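Local coordinates for protein amine oxidase (Emericella nidulans, PDB 3PGB) that probably oxidises primary amines with molecular oxygen, using a copper ion and a topaquinone cofactor made from one of its own tyrosines, at residues D453-R458 against V465-N470; L258-D263 against L275-N280; Y69-D74 against R130-R135; I551-V556 against G595-H600. All blocks are in the same frame, centred on the assembly; numbering follows the deposited sequence.

Contact 1: residues D453-R458 against V465-N470; sequences DYPMAR and VSVTKN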
loop_
_atom_site.group_PDB
_atom_site.type_symbol
_atom_site.label_atom_id
_atom_site.label_comp_id
_atom_site.label_asym_id
_atom_site.label_seq_id
_atom_site.Cartn_x
_atom_site.Cartn_y
_atom_site.Cartn_z
ATOM N N ASP A 453 2.667 -8.070 10.378
ATOM C CA ASP A 453 4.009 -7.774 10.882
ATOM C C ASP A 453 4.089 -6.467 11.693
ATOM O O ASP A 453 5.138 -6.160 12.259
ATOM C CB ASP A 453 5.043 -7.778 9.741
ATOM C CG ASP A 453 4.976 -6.541 8.850
ATOM O OD1 ASP A 453 3.891 -5.944 8.702
ATOM O OD2 ASP A 453 6.026 -6.186 8.264
ATOM N N TYR A 454 2.991 -5.711 11.741
ATOM C CA TYR A 454 2.909 -4.478 12.525
ATOM C C TYR A 454 1.645 -4.524 13.383
ATOM O O TYR A 454 0.648 -5.103 12.970
ATOM C CB TYR A 454 2.873 -3.253 11.588
ATOM C CG TYR A 454 1.622 -3.159 10.726
ATOM C CD1 TYR A 454 1.559 -3.768 9.478
ATOM C CD2 TYR A 454 0.499 -2.464 11.169
ATOM C CE1 TYR A 454 0.408 -3.683 8.691
ATOM C CE2 TYR A 454 -0.648 -2.379 10.400
ATOM C CZ TYR A 454 -0.690 -2.988 9.163
ATOM O OH TYR A 454 -1.829 -2.896 8.401
ATOM N N PRO A 455 1.673 -3.895 14.568
ATOM C CA PRO A 455 0.520 -3.919 15.461
ATOM C C PRO A 455 -0.608 -3.027 14.958
ATOM O O PRO A 455 -0.384 -2.178 14.105
ATOM C CB PRO A 455 1.088 -3.363 16.767
ATOM C CG PRO A 455 2.122 -2.417 16.333
ATOM C CD PRO A 455 2.729 -3.008 15.081
ATOM N N MET A 456 -1.808 -3.233 15.491
ATOM C CA MET A 456 -2.968 -2.415 15.143
ATOM C C MET A 456 -2.832 -0.991 15.703
ATOM O O MET A 456 -3.093 -0.006 15.005
ATOM C CB MET A 456 -4.243 -3.072 15.696
ATOM C CG MET A 456 -5.531 -2.254 15.560
ATOM S SD MET A 456 -6.219 -2.318 13.896
ATOM C CE MET A 456 -5.027 -1.331 13.047
ATOM N N ALA A 457 -2.429 -0.894 16.966
ATOM C CA ALA A 457 -2.359 0.387 17.662
ATOM C C ALA A 457 -1.376 0.314 18.825
ATOM O O ALA A 457 -1.068 -0.767 19.331
ATOM C CB ALA A 457 -3.744 0.780 18.164
ATOM N N ARG A 458 -0.881 1.472 19.245
ATOM C CA ARG A 458 0.015 1.538 20.388
ATOM C C ARG A 458 0.033 2.924 20.961
ATOM O O ARG A 458 -0.376 3.873 20.297
ATOM C CB ARG A 458 1.440 1.176 19.981
ATOM C CG ARG A 458 2.160 2.277 19.228
ATOM C CD ARG A 458 3.541 1.852 18.731
ATOM N NE ARG A 458 4.259 1.015 19.690
ATOM C CZ ARG A 458 4.774 1.442 20.840
ATOM N NH1 ARG A 458 4.659 2.716 21.222
ATOM N NH2 ARG A 458 5.401 0.583 21.625
ATOM N N VAL A 465 3.465 1.389 28.632
ATOM C CA VAL A 465 3.326 1.172 27.199
ATOM C C VAL A 465 2.157 0.234 26.951
ATOM O O VAL A 465 1.910 -0.678 27.735
ATOM C CB VAL A 465 4.612 0.580 26.603
ATOM C CG1 VAL A 465 4.439 0.288 25.113
ATOM C CG2 VAL A 465 5.776 1.532 26.833
ATOM N N SER A 466 1.425 0.469 25.872
ATOM C CA SER A 466 0.340 -0.422 25.497
ATOM C C SER A 466 0.361 -0.671 24.000
ATOM O O SER A 466 0.762 0.206 23.228
ATOM C CB SER A 466 -1.007 0.161 25.925
ATOM O OG SER A 466 -1.370 1.247 25.102
ATOM N N VAL A 467 -0.058 -1.874 23.604
ATOM C CA VAL A 467 -0.099 -2.269 22.195
ATOM C C VAL A 467 -1.238 -3.254 21.914
ATOM O O VAL A 467 -1.568 -4.084 22.765
ATOM C CB VAL A 467 1.224 -2.922 21.752
ATOM C CG1 VAL A 467 1.207 -3.189 20.250
ATOM C CG2 VAL A 467 2.409 -2.048 22.122
ATOM N N THR A 468 -1.837 -3.135 20.728
ATOM C CA THR A 468 -2.860 -4.065 20.248
ATOM C C THR A 468 -2.339 -4.757 18.994
ATOM O O THR A 468 -1.793 -4.102 18.102
ATOM C CB THR A 468 -4.169 -3.335 19.881
ATOM O OG1 THR A 468 -4.668 -2.623 21.018
ATOM C CG2 THR A 468 -5.222 -4.320 19.413
ATOM N N LYS A 469 -2.502 -6.075 18.924
ATOM C CA LYS A 469 -2.060 -6.826 17.757
ATOM C C LYS A 469 -2.980 -6.561 16.575
ATOM O O LYS A 469 -4.146 -6.224 16.758
ATOM C CB LYS A 469 -2.025 -8.329 18.046
ATOM C CG LYS A 469 -1.038 -8.752 19.129
ATOM C CD LYS A 469 -0.712 -10.253 19.051
ATOM C CE LYS A 469 0.694 -10.525 18.515
ATOM N NZ LYS A 469 0.984 -9.884 17.205
ATOM N N ASN A 470 -2.444 -6.711 15.369
ATOM C CA ASN A 470 -3.225 -6.590 14.140
ATOM C C ASN A 470 -3.455 -7.976 13.543
ATOM O O ASN A 470 -2.709 -8.431 12.662
ATOM C CB ASN A 470 -2.508 -5.674 13.138
ATOM C CG ASN A 470 -3.309 -5.433 11.873
ATOM O OD1 ASN A 470 -4.501 -5.709 11.810
ATOM N ND2 ASN A 470 -2.648 -4.912 10.854
#

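Contact 2: residues L258-D263 against L275-N280; sequences LYLKSD and LGWMYN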
loop_
_atom_site.group_PDB
_atom_site.type_symbol
_atom_site.label_atom_id
_atom_site.label_comp_id
_atom_site.label_asym_id
_atom_site.label_seq_id
_atom_site.Cartn_x
_atom_site.Cartn_y
_atom_site.Cartn_z
ATOM N N LEU A 258 6.969 -10.872 -37.449
ATOM C CA LEU A 258 6.417 -10.877 -38.793
ATOM C C LEU A 258 4.904 -10.912 -38.653
ATOM O O LEU A 258 4.359 -11.807 -38.009
ATOM C CB LEU A 258 6.928 -12.093 -39.567
ATOM C CG LEU A 258 6.472 -12.263 -41.019
ATOM C CD1 LEU A 258 6.786 -11.029 -41.859
ATOM C CD2 LEU A 258 7.121 -13.498 -41.614
ATOM N N TYR A 259 4.235 -9.931 -39.251
ATOM C CA TYR A 259 2.804 -9.730 -39.048
ATOM C C TYR A 259 2.008 -9.932 -40.333
ATOM O O TYR A 259 2.524 -9.734 -41.436
ATOM C CB TYR A 259 2.555 -8.342 -38.473
ATOM C CG TYR A 259 3.435 -8.044 -37.280
ATOM C CD1 TYR A 259 2.974 -8.226 -35.984
ATOM C CD2 TYR A 259 4.738 -7.600 -37.452
ATOM C CE1 TYR A 259 3.781 -7.957 -34.897
ATOM C CE2 TYR A 259 5.557 -7.336 -36.374
ATOM C CZ TYR A 259 5.075 -7.516 -35.102
ATOM O OH TYR A 259 5.894 -7.241 -34.044
ATOM N N LEU A 260 0.748 -10.330 -40.168
ATOM C CA LEU A 260 -0.103 -10.758 -41.275
ATOM C C LEU A 260 -1.515 -10.236 -41.067
ATOM O O LEU A 260 -2.183 -10.641 -40.122
ATOM C CB LEU A 260 -0.127 -12.289 -41.343
ATOM C CG LEU A 260 -1.144 -12.950 -42.280
ATOM C CD1 LEU A 260 -0.879 -12.535 -43.730
ATOM C CD2 LEU A 260 -1.109 -14.470 -42.126
ATOM N N LYS A 261 -1.958 -9.343 -41.950
ATOM C CA LYS A 261 -3.306 -8.788 -41.883
ATOM C C LYS A 261 -4.250 -9.605 -42.767
ATOM O O LYS A 261 -3.922 -9.925 -43.914
ATOM C CB LYS A 261 -3.301 -7.317 -42.306
ATOM C CG LYS A 261 -4.526 -6.521 -41.850
ATOM C CD LYS A 261 -4.503 -5.097 -42.394
ATOM C CE LYS A 261 -5.627 -4.240 -41.821
ATOM N NZ LYS A 261 -5.572 -2.832 -42.324
ATOM N N SER A 262 -5.413 -9.949 -42.223
ATOM C CA SER A 262 -6.388 -10.786 -42.930
ATOM C C SER A 262 -7.808 -10.256 -42.770
ATOM O O SER A 262 -8.225 -9.922 -41.664
ATOM C CB SER A 262 -6.342 -12.220 -42.393
ATOM O OG SER A 262 -5.044 -12.796 -42.507
ATOM N N ASP A 263 -8.543 -10.168 -43.878
ATOM C CA ASP A 263 -9.986 -9.941 -43.814
ATOM C C ASP A 263 -10.648 -11.311 -43.758
ATOM O O ASP A 263 -10.667 -12.034 -44.758
ATOM C CB ASP A 263 -10.488 -9.135 -45.024
ATOM C CG ASP A 263 -11.976 -8.779 -44.923
ATOM O OD1 ASP A 263 -12.795 -9.660 -44.590
ATOM O OD2 ASP A 263 -12.334 -7.614 -45.194
ATOM N N LEU A 275 -4.650 -8.908 -46.504
ATOM C CA LEU A 275 -4.565 -7.452 -46.635
ATOM C C LEU A 275 -3.128 -6.935 -46.607
ATOM O O LEU A 275 -2.855 -5.836 -47.098
ATOM C CB LEU A 275 -5.402 -6.759 -45.555
ATOM C CG LEU A 275 -6.921 -6.955 -45.642
ATOM C CD1 LEU A 275 -7.613 -6.168 -44.546
ATOM C CD2 LEU A 275 -7.475 -6.545 -47.003
ATOM N N GLY A 276 -2.212 -7.716 -46.039
ATOM C CA GLY A 276 -0.801 -7.340 -46.045
ATOM C C GLY A 276 0.083 -8.042 -45.029
ATOM O O GLY A 276 -0.385 -8.865 -44.245
ATOM N N TRP A 277 1.371 -7.704 -45.082
ATOM C CA TRP A 277 2.387 -8.185 -44.154
ATOM C C TRP A 277 3.094 -6.980 -43.541
ATOM O O TRP A 277 3.117 -5.912 -44.144
ATOM C CB TRP A 277 3.442 -9.006 -44.895
ATOM C CG TRP A 277 2.989 -10.315 -45.453
ATOM C CD1 TRP A 277 2.478 -10.540 -46.698
ATOM C CD2 TRP A 277 3.054 -11.591 -44.810
ATOM N NE1 TRP A 277 2.201 -11.875 -46.863
ATOM C CE2 TRP A 277 2.542 -12.543 -45.718
ATOM C CE3 TRP A 277 3.478 -12.022 -43.550
ATOM C CZ2 TRP A 277 2.447 -13.901 -45.406
ATOM C CZ3 TRP A 277 3.382 -13.371 -43.239
ATOM C CH2 TRP A 277 2.870 -14.293 -44.163
ATOM N N MET A 278 3.685 -7.147 -42.361
ATOM C CA MET A 278 4.612 -6.134 -41.820
ATOM C C MET A 278 5.847 -6.796 -41.227
ATOM O O MET A 278 5.760 -7.866 -40.635
ATOM C CB MET A 278 3.943 -5.243 -40.770
ATOM C CG MET A 278 4.742 -3.975 -40.414
ATOM S SD MET A 278 6.090 -4.189 -39.207
ATOM C CE MET A 278 5.156 -4.257 -37.681
ATOM N N TYR A 279 6.994 -6.151 -41.415
ATOM C CA TYR A 279 8.257 -6.603 -40.848
ATOM C C TYR A 279 9.224 -5.423 -40.776
ATOM O O TYR A 279 9.385 -4.680 -41.748
ATOM C CB TYR A 279 8.866 -7.728 -41.693
ATOM C CG TYR A 279 10.023 -8.432 -41.015
ATOM C CD1 TYR A 279 9.800 -9.447 -40.095
ATOM C CD2 TYR A 279 11.343 -8.076 -41.288
ATOM C CE1 TYR A 279 10.858 -10.096 -39.464
ATOM C CE2 TYR A 279 12.413 -8.723 -40.657
ATOM C CZ TYR A 279 12.156 -9.731 -39.749
ATOM O OH TYR A 279 13.197 -10.374 -39.116
ATOM N N ASN A 280 9.856 -5.243 -39.620
ATOM C CA ASN A 280 10.813 -4.163 -39.431
ATOM C C ASN A 280 10.234 -2.815 -39.877
ATOM O O ASN A 280 10.901 -2.043 -40.558
ATOM C CB ASN A 280 12.107 -4.486 -40.196
ATOM C CG ASN A 280 13.308 -3.698 -39.690
ATOM O OD1 ASN A 280 13.258 -3.061 -38.631
ATOM N ND2 ASN A 280 14.397 -3.742 -40.447
#

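Contact 3: residues Y69-D74 against R130-R135; sequences YGLTDD and RHAHVR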
loop_
_atom_site.group_PDB
_atom_site.type_symbol
_atom_site.label_atom_id
_atom_site.label_comp_id
_atom_site.label_asym_id
_atom_site.label_seq_id
_atom_site.Cartn_x
_atom_site.Cartn_y
_atom_site.Cartn_z
ATOM N N TYR A 69 -24.708 -18.645 -4.674
ATOM C CA TYR A 69 -23.459 -19.384 -4.915
ATOM C C TYR A 69 -23.367 -20.040 -6.290
ATOM O O TYR A 69 -22.392 -19.846 -7.010
ATOM C CB TYR A 69 -23.204 -20.439 -3.827
ATOM C CG TYR A 69 -21.927 -21.220 -4.053
ATOM C CD1 TYR A 69 -20.691 -20.674 -3.735
ATOM C CD2 TYR A 69 -21.953 -22.495 -4.605
ATOM C CE1 TYR A 69 -19.518 -21.372 -3.947
ATOM C CE2 TYR A 69 -20.775 -23.207 -4.824
ATOM C CZ TYR A 69 -19.565 -22.639 -4.491
ATOM O OH TYR A 69 -18.396 -23.329 -4.699
ATOM N N GLY A 70 -24.372 -20.831 -6.638
ATOM C CA GLY A 70 -24.363 -21.558 -7.895
ATOM C C GLY A 70 -25.297 -22.746 -7.900
ATOM O O GLY A 70 -25.979 -23.021 -6.909
ATOM N N LEU A 71 -25.319 -23.450 -9.027
ATOM C CA LEU A 71 -26.157 -24.637 -9.180
ATOM C C LEU A 71 -25.535 -25.818 -8.447
ATOM O O LEU A 71 -24.318 -25.953 -8.404
ATOM C CB LEU A 71 -26.323 -24.989 -10.664
ATOM C CG LEU A 71 -27.031 -23.951 -11.539
ATOM C CD1 LEU A 71 -26.868 -24.288 -13.020
ATOM C CD2 LEU A 71 -28.499 -23.838 -11.170
ATOM N N THR A 72 -26.371 -26.672 -7.868
ATOM C CA THR A 72 -25.895 -27.955 -7.361
ATOM C C THR A 72 -25.615 -28.865 -8.554
ATOM O O THR A 72 -26.096 -28.622 -9.662
ATOM C CB THR A 72 -26.933 -28.642 -6.471
ATOM O OG1 THR A 72 -28.117 -28.894 -7.237
ATOM C CG2 THR A 72 -27.271 -27.774 -5.251
ATOM N N ASP A 73 -24.838 -29.912 -8.329
ATOM C CA ASP A 73 -24.507 -30.851 -9.395
ATOM C C ASP A 73 -25.745 -31.441 -10.075
ATOM O O ASP A 73 -25.800 -31.526 -11.301
ATOM C CB ASP A 73 -23.610 -31.963 -8.847
ATOM C CG ASP A 73 -22.175 -31.500 -8.648
ATOM O OD1 ASP A 73 -21.911 -30.285 -8.800
ATOM O OD2 ASP A 73 -21.308 -32.352 -8.353
ATOM N N ASP A 74 -26.734 -31.826 -9.276
ATOM C CA ASP A 74 -27.968 -32.409 -9.792
ATOM C C ASP A 74 -28.716 -31.420 -10.689
ATOM O O ASP A 74 -29.140 -31.775 -11.790
ATOM C CB ASP A 74 -28.876 -32.873 -8.637
ATOM C CG ASP A 74 -28.342 -34.120 -7.919
ATOM O OD1 ASP A 74 -27.287 -34.655 -8.324
ATOM O OD2 ASP A 74 -28.986 -34.566 -6.941
ATOM N N ARG A 130 -35.360 -20.637 -7.834
ATOM C CA ARG A 130 -34.113 -20.730 -8.574
ATOM C C ARG A 130 -34.400 -20.823 -10.057
ATOM O O ARG A 130 -35.355 -21.486 -10.461
ATOM C CB ARG A 130 -33.302 -21.953 -8.152
ATOM C CG ARG A 130 -33.143 -22.124 -6.649
ATOM C CD ARG A 130 -31.933 -22.989 -6.321
ATOM N NE ARG A 130 -30.818 -22.156 -5.894
ATOM C CZ ARG A 130 -29.533 -22.482 -5.976
ATOM N NH1 ARG A 130 -29.145 -23.652 -6.483
ATOM N NH2 ARG A 130 -28.627 -21.610 -5.547
ATOM N N HIS A 131 -33.566 -20.151 -10.853
ATOM C CA HIS A 131 -33.570 -20.290 -12.311
ATOM C C HIS A 131 -32.139 -20.436 -12.788
ATOM O O HIS A 131 -31.216 -19.896 -12.173
ATOM C CB HIS A 131 -34.190 -19.067 -12.986
ATOM C CG HIS A 131 -35.552 -18.724 -12.479
ATOM N ND1 HIS A 131 -36.707 -19.163 -13.089
ATOM C CD2 HIS A 131 -35.945 -17.984 -11.414
ATOM C CE1 HIS A 131 -37.752 -18.710 -12.421
ATOM N NE2 HIS A 131 -37.318 -17.992 -11.401
ATOM N N ALA A 132 -31.959 -21.159 -13.887
ATOM C CA ALA A 132 -30.648 -21.289 -14.507
ATOM C C ALA A 132 -30.468 -20.206 -15.571
ATOM O O ALA A 132 -31.419 -19.815 -16.244
ATOM C CB ALA A 132 -30.478 -22.675 -15.119
ATOM N N HIS A 133 -29.243 -19.703 -15.677
ATOM C CA HIS A 133 -28.820 -18.882 -16.799
ATOM C C HIS A 133 -28.042 -19.804 -17.736
ATOM O O HIS A 133 -27.099 -20.476 -17.313
ATOM C CB HIS A 133 -27.959 -17.712 -16.313
ATOM C CG HIS A 133 -27.277 -16.957 -17.414
ATOM N ND1 HIS A 133 -25.985 -16.489 -17.303
ATOM C CD2 HIS A 133 -27.701 -16.599 -18.650
ATOM C CE1 HIS A 133 -25.644 -15.873 -18.422
ATOM N NE2 HIS A 133 -26.668 -15.924 -19.254
ATOM N N VAL A 134 -28.466 -19.869 -18.994
ATOM C CA VAL A 134 -27.804 -20.718 -19.977
ATOM C C VAL A 134 -27.331 -19.879 -21.155
ATOM O O VAL A 134 -27.994 -18.918 -21.548
ATOM C CB VAL A 134 -28.730 -21.854 -20.457
ATOM C CG1 VAL A 134 -28.076 -22.649 -21.587
ATOM C CG2 VAL A 134 -29.081 -22.772 -19.302
ATOM N N ARG A 135 -26.161 -20.232 -21.685
ATOM C CA ARG A 135 -25.615 -19.622 -22.891
ATOM C C ARG A 135 -25.422 -20.666 -23.966
ATOM O O ARG A 135 -24.818 -21.714 -23.722
ATOM C CB ARG A 135 -24.263 -18.977 -22.625
ATOM C CG ARG A 135 -24.345 -17.684 -21.866
ATOM C CD ARG A 135 -23.215 -16.738 -22.235
ATOM N NE ARG A 135 -22.650 -16.132 -21.036
ATOM C CZ ARG A 135 -21.491 -16.467 -20.475
ATOM N NH1 ARG A 135 -20.702 -17.403 -21.003
ATOM N NH2 ARG A 135 -21.109 -15.841 -19.370
#

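Contact 4: residues I551-V556 against G595-H600; sequences IELVSV and GQTQLH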
loop_
_atom_site.group_PDB
_atom_site.type_symbol
_atom_site.label_atom_id
_atom_site.label_comp_id
_atom_site.label_asym_id
_atom_site.label_seq_id
_atom_site.Cartn_x
_atom_site.Cartn_y
_atom_site.Cartn_z
ATOM N N ILE A 551 -23.246 9.713 -1.530
ATOM C CA ILE A 551 -21.798 9.872 -1.590
ATOM C C ILE A 551 -21.432 11.279 -1.146
ATOM O O ILE A 551 -21.962 12.247 -1.677
ATOM C CB ILE A 551 -21.242 9.655 -3.005
ATOM C CG1 ILE A 551 -21.483 8.214 -3.471
ATOM C CG2 ILE A 551 -19.763 10.000 -3.044
ATOM C CD1 ILE A 551 -20.983 7.147 -2.526
ATOM N N GLU A 552 -20.542 11.390 -0.164
ATOM C CA GLU A 552 -20.053 12.689 0.278
ATOM C C GLU A 552 -18.573 12.771 -0.036
ATOM O O GLU A 552 -17.828 11.825 0.225
ATOM C CB GLU A 552 -20.273 12.903 1.773
ATOM C CG GLU A 552 -19.943 14.331 2.221
ATOM C CD GLU A 552 -20.193 14.582 3.698
ATOM O OE1 GLU A 552 -20.339 15.762 4.094
ATOM O OE2 GLU A 552 -20.242 13.606 4.472
ATOM N N LEU A 553 -18.167 13.901 -0.608
ATOM C CA LEU A 553 -16.763 14.188 -0.854
ATOM C C LEU A 553 -16.309 15.153 0.223
ATOM O O LEU A 553 -16.877 16.239 0.374
ATOM C CB LEU A 553 -16.556 14.801 -2.242
ATOM C CG LEU A 553 -17.117 13.996 -3.419
ATOM C CD1 LEU A 553 -16.949 14.765 -4.727
ATOM C CD2 LEU A 553 -16.459 12.629 -3.500
ATOM N N VAL A 554 -15.323 14.732 1.003
ATOM C CA VAL A 554 -14.752 15.568 2.031
ATOM C C VAL A 554 -13.337 15.826 1.604
ATOM O O VAL A 554 -12.532 14.897 1.498
ATOM C CB VAL A 554 -14.762 14.900 3.401
ATOM C CG1 VAL A 554 -14.073 15.797 4.430
ATOM C CG2 VAL A 554 -16.185 14.599 3.814
ATOM N N SER A 555 -13.042 17.099 1.371
ATOM C CA SER A 555 -11.810 17.500 0.742
ATOM C C SER A 555 -11.012 18.380 1.695
ATOM O O SER A 555 -11.585 19.148 2.459
ATOM C CB SER A 555 -12.142 18.251 -0.549
ATOM O OG SER A 555 -11.522 17.628 -1.658
ATOM N N VAL A 556 -9.690 18.254 1.651
ATOM C CA VAL A 556 -8.805 19.135 2.407
ATOM C C VAL A 556 -8.191 20.090 1.399
ATOM O O VAL A 556 -7.482 19.656 0.495
ATOM C CB VAL A 556 -7.704 18.343 3.150
ATOM C CG1 VAL A 556 -6.807 19.278 3.931
ATOM C CG2 VAL A 556 -8.330 17.320 4.080
ATOM N N GLY A 595 -3.991 13.427 -3.034
ATOM C CA GLY A 595 -4.965 12.715 -2.194
ATOM C C GLY A 595 -5.836 13.611 -1.325
ATOM O O GLY A 595 -6.200 13.231 -0.210
ATOM N N GLN A 596 -6.188 14.787 -1.849
ATOM C CA GLN A 596 -6.832 15.842 -1.061
ATOM C C GLN A 596 -8.320 15.640 -0.818
ATOM O O GLN A 596 -8.877 16.253 0.095
ATOM C CB GLN A 596 -6.578 17.229 -1.689
ATOM C CG GLN A 596 -5.293 17.894 -1.141
ATOM C CD GLN A 596 -4.788 19.084 -1.966
ATOM O OE1 GLN A 596 -3.607 19.456 -1.875
ATOM N NE2 GLN A 596 -5.677 19.687 -2.762
ATOM N N THR A 597 -8.952 14.783 -1.613
ATOM C CA THR A 597 -10.388 14.536 -1.507
ATOM C C THR A 597 -10.667 13.121 -1.005
ATOM O O THR A 597 -10.259 12.133 -1.633
ATOM C CB THR A 597 -11.093 14.714 -2.871
ATOM O OG1 THR A 597 -10.822 16.022 -3.394
ATOM C CG2 THR A 597 -12.600 14.518 -2.728
ATOM N N GLN A 598 -11.365 13.029 0.124
ATOM C CA GLN A 598 -11.814 11.746 0.650
ATOM C C GLN A 598 -13.216 11.467 0.119
ATOM O O GLN A 598 -14.021 12.387 -0.025
ATOM C CB GLN A 598 -11.817 11.745 2.182
ATOM C CG GLN A 598 -10.444 11.917 2.822
ATOM C CD GLN A 598 -10.476 11.774 4.338
ATOM O OE1 GLN A 598 -11.525 11.519 4.928
ATOM N NE2 GLN A 598 -9.317 11.932 4.972
ATOM N N LEU A 599 -13.492 10.199 -0.175
ATOM C CA LEU A 599 -14.781 9.776 -0.710
ATOM C C LEU A 599 -15.491 8.883 0.301
ATOM O O LEU A 599 -14.946 7.861 0.712
ATOM C CB LEU A 599 -14.567 9.032 -2.019
ATOM C CG LEU A 599 -15.832 8.654 -2.775
ATOM C CD1 LEU A 599 -15.656 8.875 -4.279
ATOM C CD2 LEU A 599 -16.201 7.223 -2.460
ATOM N N HIS A 600 -16.695 9.285 0.708
ATOM C CA HIS A 600 -17.454 8.595 1.750
ATOM C C HIS A 600 -18.794 8.102 1.217
ATOM O O HIS A 600 -19.469 8.818 0.488
ATOM C CB HIS A 600 -17.745 9.534 2.925
ATOM C CG HIS A 600 -16.530 10.146 3.548
ATOM N ND1 HIS A 600 -16.609 11.196 4.432
ATOM C CD2 HIS A 600 -15.212 9.861 3.420
ATOM C CE1 HIS A 600 -15.395 11.529 4.831
ATOM N NE2 HIS A 600 -14.527 10.738 4.228
HETATM O O HOH W 1 -18.716 12.052 5.825
#

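Contact 1: residues D453-R458 against V465-N470
A457 and R458 run antiparallel to V467 and T468: A457 and T468 form the hydrogen-bonded pair, while R458 and V467 make the non-hydrogen-bonded pair with CA atoms 4.2 Å apart. The pairing opens with a classic beta bulge in the hairpin of strands 457-460 and 464-479: M456 and A457 both face T468, whose O takes a bond from M456 N at 2.8 Å and a weak one from A457 N. The return bond, T468 N to A457 O, is straighter, 169° at the hydrogen.

P455, with no N-H to donate, comes just before the bulge, and its ring carbons suit the apolar contact: CB rests 3.5 Å from V467 CG1. R458 lies alongside V467, pointing the same way, and lays its aliphatic start, CB, 4.0 Å from V467 CG2; its NH2 also passes 3.6 Å from V465 CG1. The charged end of this arginine belongs to the subunit interface, where D485 and D420 of the second subunit form salt bridges with it. K469 points away from segment 453-458, and its NZ forms a salt bridge with D451.

At the far end N470 has CG anti to the backbone N (chi1 -176°), which carries its short amide to the Y454 ring. Ring and amide planes stand 57° apart, and N470 ND2 approaches Y454 CZ to 3.2 Å.

Contact 2: residues L258-D263 against L275-N280
L260 CD1 sits over the six-membered ring of W277, 3.9 Å from its centroid and only 11° off the ring normal, a CH-pi contact between two side chains that lie side by side. The broad indole gives the methyl a flat surface to rest on. L258 adds a second apolar partner, its CD1 lying 3.8 Å from W277 CE3 and also reaching Y279. Helix 186-198 packs on this face through L192 and I195, so large apolar residues fit here.

On the other face Y259 and M278 point the same way. The methionine chain bends at chi2 and chi3 (-82° and -78°), bringing CE 3.4 Å from Y259 CE2, and its sulfur makes an oblique Met-aromatic contact. W565 of the second subunit packs on M278.

Toward the end of the pairing K261 stretches its methylenes past L275, with CD 3.7 Å from L275 CB. L275 and G276 both face K261, a classic beta bulge, and the backbone angles of G276 would press a CB against the preceding carbonyl. S262 OG, buried, is hydrogen-bonded to W191 NE1; at the partly exposed edge D263 OD1 is hydrogen-bonded to T265 OG1. Four backbone bonds join this antiparallel beta hairpin, strands 255-263 and 273-279, within a five-stranded sheet.

Contact 3: residues Y69-D74 against R130-R135
R130 reaches across to G70 and grips its carbonyl with both terminal nitrogens: NH1 and NH2 each lie 3.3 Å from G70 O. This is an end-on fork on one acceptor, with the oxygen near the guanidinium plane and both donors arriving from the same face of the G70 carbonyl plane. Both N-H...O angles are close to 145°, as expected when two donors share one atom; each bond is consequently somewhat bent and long.

The shape of the arginine makes this reach possible. Its CG stands beside the backbone N and opposite the carbonyl carbon (chi1 -49°), and the chain then bends at chi3 (102°), turning the guanidinium toward G70. A long side chain with several N-H groups suits this place, since NH1 also forms a salt bridge with E75, in the first turn of helix 73-84, which would help fix the group's rotation.

G70 adopts backbone angles that would press a CB against the carbonyl O before it, hence glycine. Beyond it L71 sends CD1 to within 4.5 Å of A132 CB, a loose apolar touch. T72 is the helix N-cap, its hydroxyl capping a backbone N farther on, while E75 OE2 accepts from T72 N, a pattern consistent with a capping box. The contact thus joins this capped helix start to the beginning of strand 131-138 in an antiparallel sheet, on which the helix packs through V79 and L83 against V134.

Contact 4: residues I551-V556 against G595-H600
H600 and V554 meet on one face of an antiparallel pair. From CB, 3.5 Å from E552 O, the histidine ring swings out with CG beside the backbone N (chi1 -57°). Its CE1 comes 3.3 Å from V554 CG2, and ND1 lies 3.5 Å from the same methyl. ND1 also meets a water 2.7 Å away, which donates to E552 OE2 and so bridges the two strands. At the tip NE2 donates to Q598 OE1 within the ring plane, using a lone pair of the amide, so both ring nitrogens are held. A flat ring with two polar nitrogens suits this part-apolar, part-polar place. Y521 of the second subunit packs on V554 and H600.

On the opposite face L553 CD2 packs 3.9 Å from L599 CD1, and T597 OG1 and S555 OG lie so close that the details of their hydrogen bond are doubtful. Backbone bonds pair E552 with H600 and V554 with Q598, a regular antiparallel pairing of strands 548-562 and 597-603 in the beta-rich enzyme domain of copper amine oxidases.

Followed from the N terminus, contact 3 comes first and closes the longest loop, 55 residues, tying the start of helix 73-84 to the sheet that holds strand 131-138. Contact 2 then closes a hairpin of 11 intervening residues in a separate five-stranded sheet. In the enzyme domain, contact 1 closes a tight hairpin with only six residues between its segments, and contact 4 joins strands 548-562 and 597-603 across 38 residues that include strand 570-580. None nests within or crosses another; they follow in series. Contacts 1 and 2 lie on opposite sides of the chain's centre, 61 Å apart between centres, and contacts 1 and 4 are 28 Å apart; contacts 1, 2 and 4 all touch the second subunit.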